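Molybdopterin biosynthesis enzyme, MoaB (Thermus thermophilus, PDB 2IS8) probably takes part in molybdenum cofactor biosynthesis, binding molybdopterin through a domain of the MogA/MoaB family. Local coordinates at residues V4-V9 with L67-T72. Sequence-based numbering, arbitrary orientation.
Sequences VGILTV and LTNGGT
G5, L7 and V9 are tied to L67 and N69 by a run of backbone hydrogen bonds that joins two parallel strands in the central mixed sheet of the alpha/beta fold of the MogA/MoaB family. The short strand axes, 4.7 Å apart and inclined by 16°, match adjacent parallel strands; I6 pairs with L67, L7 with T68 and T8 with N69.

Four N-H...O=C hydrogen bonds carry the backbone pairing. L67 N gives to G5 O at 2.8 Å, with 168° at the hydrogen and the donor nearly in line with that carbonyl; L7 N gives to L67 O, N69 N to L7 O, and V9 N to N69 O. The CA-H groups of I6 and T68 add contacts to L67 O and L7 O, the latter 3.1 Å from T68 CA.

Apolar contacts are modest and fall on both faces. CG1 of V4 lies 4.1 Å from CD1 of L67 on the face where I6 and L67 meet helix 21-30. On the reverse face, L7 CD2 meets T68 CG2 at 4.1 Å, with L7 packed on helix 47-60; there T68 OG1 turns to N127.

The polar side-chain pairing is T8 with N69. With chi1 of 65°, N69 CG sits between its own backbone N and carbonyl carbon, which brings the amide over T8: OD1 lies 2.9 Å from T8 OG1, and ND2 3.5 Å from T8 CG2. The T8 hydroxyl is also hydrogen-bonded to D20. Without the amide, as with an alanine here, T8 OG1 would probably lose its neighbour on the adjoining strand and keep D20, and a gap would open on the side of the T8 methyl that the amide covers.

Where the strands end, one water donates to both V9 O, at 2.8 Å, and N69 O, the carbonyl that already accepts V9 N.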
loop_
_atom_site.group_PDB
_atom_site.type_symbol
_atom_site.label_atom_id
_atom_site.label_comp_id
_atom_site.label_asym_id
_atom_site.label_seq_id
_atom_site.Cartn_x
_atom_site.Cartn_y
_atom_site.Cartn_z
ATOM N N VAL B 4 -26.111 -2.317 -0.603
ATOM C CA VAL B 4 -25.133 -1.256 -0.417
ATOM C C VAL B 4 -25.631 -0.100 0.431
ATOM O O VAL B 4 -26.795 0.282 0.355
ATOM C CB VAL B 4 -24.710 -0.678 -1.784
ATOM C CG1 VAL B 4 -23.598 0.358 -1.616
ATOM C CG2 VAL B 4 -24.260 -1.797 -2.694
ATOM N N GLY B 5 -24.724 0.460 1.223
ATOM C CA GLY B 5 -25.039 1.615 2.041
ATOM C C GLY B 5 -24.096 2.734 1.627
ATOM O O GLY B 5 -22.896 2.499 1.459
ATOM N N ILE B 6 -24.628 3.937 1.439
ATOM C CA ILE B 6 -23.819 5.087 1.045
ATOM C C ILE B 6 -23.798 6.075 2.207
ATOM O O ILE B 6 -24.832 6.611 2.598
ATOM C CB ILE B 6 -24.398 5.773 -0.222
ATOM C CG1 ILE B 6 -24.380 4.783 -1.393
ATOM C CG2 ILE B 6 -23.585 7.020 -0.573
ATOM C CD1 ILE B 6 -25.095 5.277 -2.631
ATOM N N LEU B 7 -22.611 6.300 2.764
ATOM C CA LEU B 7 -22.455 7.208 3.893
ATOM C C LEU B 7 -21.672 8.456 3.506
ATOM O O LEU B 7 -20.474 8.383 3.235
ATOM C CB LEU B 7 -21.729 6.497 5.036
ATOM C CG LEU B 7 -21.529 7.305 6.322
ATOM C CD1 LEU B 7 -22.883 7.671 6.906
ATOM C CD2 LEU B 7 -20.720 6.494 7.316
ATOM N N THR B 8 -22.347 9.604 3.484
ATOM C CA THR B 8 -21.689 10.861 3.137
ATOM C C THR B 8 -21.170 11.550 4.397
ATOM O O THR B 8 -21.945 12.032 5.226
ATOM C CB THR B 8 -22.646 11.800 2.381
ATOM O OG1 THR B 8 -23.002 11.192 1.134
ATOM C CG2 THR B 8 -21.979 13.146 2.109
ATOM N N VAL B 9 -19.849 11.593 4.534
ATOM C CA VAL B 9 -19.220 12.134 5.734
ATOM C C VAL B 9 -18.879 13.609 5.561
ATOM O O VAL B 9 -18.166 13.987 4.632
ATOM C CB VAL B 9 -17.940 11.360 6.097
ATOM C CG1 VAL B 9 -17.362 11.871 7.408
ATOM C CG2 VAL B 9 -18.224 9.867 6.178
ATOM N N LEU B 67 -20.082 2.173 1.174
ATOM C CA LEU B 67 -19.291 3.145 0.448
ATOM C C LEU B 67 -19.421 4.476 1.164
ATOM O O LEU B 67 -20.476 5.109 1.123
ATOM C CB LEU B 67 -19.801 3.287 -0.991
ATOM C CG LEU B 67 -19.749 2.034 -1.868
ATOM C CD1 LEU B 67 -20.383 2.325 -3.231
ATOM C CD2 LEU B 67 -18.296 1.593 -2.046
ATOM N N THR B 68 -18.366 4.880 1.858
ATOM C CA THR B 68 -18.388 6.179 2.522
ATOM C C THR B 68 -17.764 7.106 1.493
ATOM O O THR B 68 -17.039 6.651 0.603
ATOM C CB THR B 68 -17.513 6.226 3.807
ATOM O OG1 THR B 68 -16.122 6.151 3.457
ATOM C CG2 THR B 68 -17.860 5.083 4.737
ATOM N N ASN B 69 -18.060 8.396 1.581
ATOM C CA ASN B 69 -17.451 9.351 0.675
ATOM C C ASN B 69 -17.117 10.608 1.462
ATOM O O ASN B 69 -17.917 11.070 2.278
ATOM C CB ASN B 69 -18.361 9.673 -0.523
ATOM C CG ASN B 69 -19.647 10.386 -0.127
ATOM O OD1 ASN B 69 -20.691 9.756 0.075
ATOM N ND2 ASN B 69 -19.574 11.705 -0.011
ATOM N N GLY B 70 -15.910 11.120 1.241
ATOM C CA GLY B 70 -15.452 12.322 1.922
ATOM C C GLY B 70 -14.608 12.090 3.163
ATOM O O GLY B 70 -14.630 11.005 3.745
ATOM N N GLY B 71 -13.863 13.121 3.564
ATOM C CA GLY B 71 -13.031 13.042 4.755
ATOM C C GLY B 71 -11.775 12.205 4.610
ATOM O O GLY B 71 -11.248 11.702 5.600
ATOM N N THR B 72 -11.286 12.060 3.384
ATOM C CA THR B 72 -10.088 11.263 3.139
ATOM C C THR B 72 -8.891 12.116 2.729
ATOM O O THR B 72 -7.823 11.583 2.425
ATOM C CB THR B 72 -10.330 10.209 2.030
ATOM O OG1 THR B 72 -10.587 10.867 0.784
ATOM C CG2 THR B 72 -11.520 9.324 2.386
HETATM O O HOH W 1 -18.563 13.981 1.882
#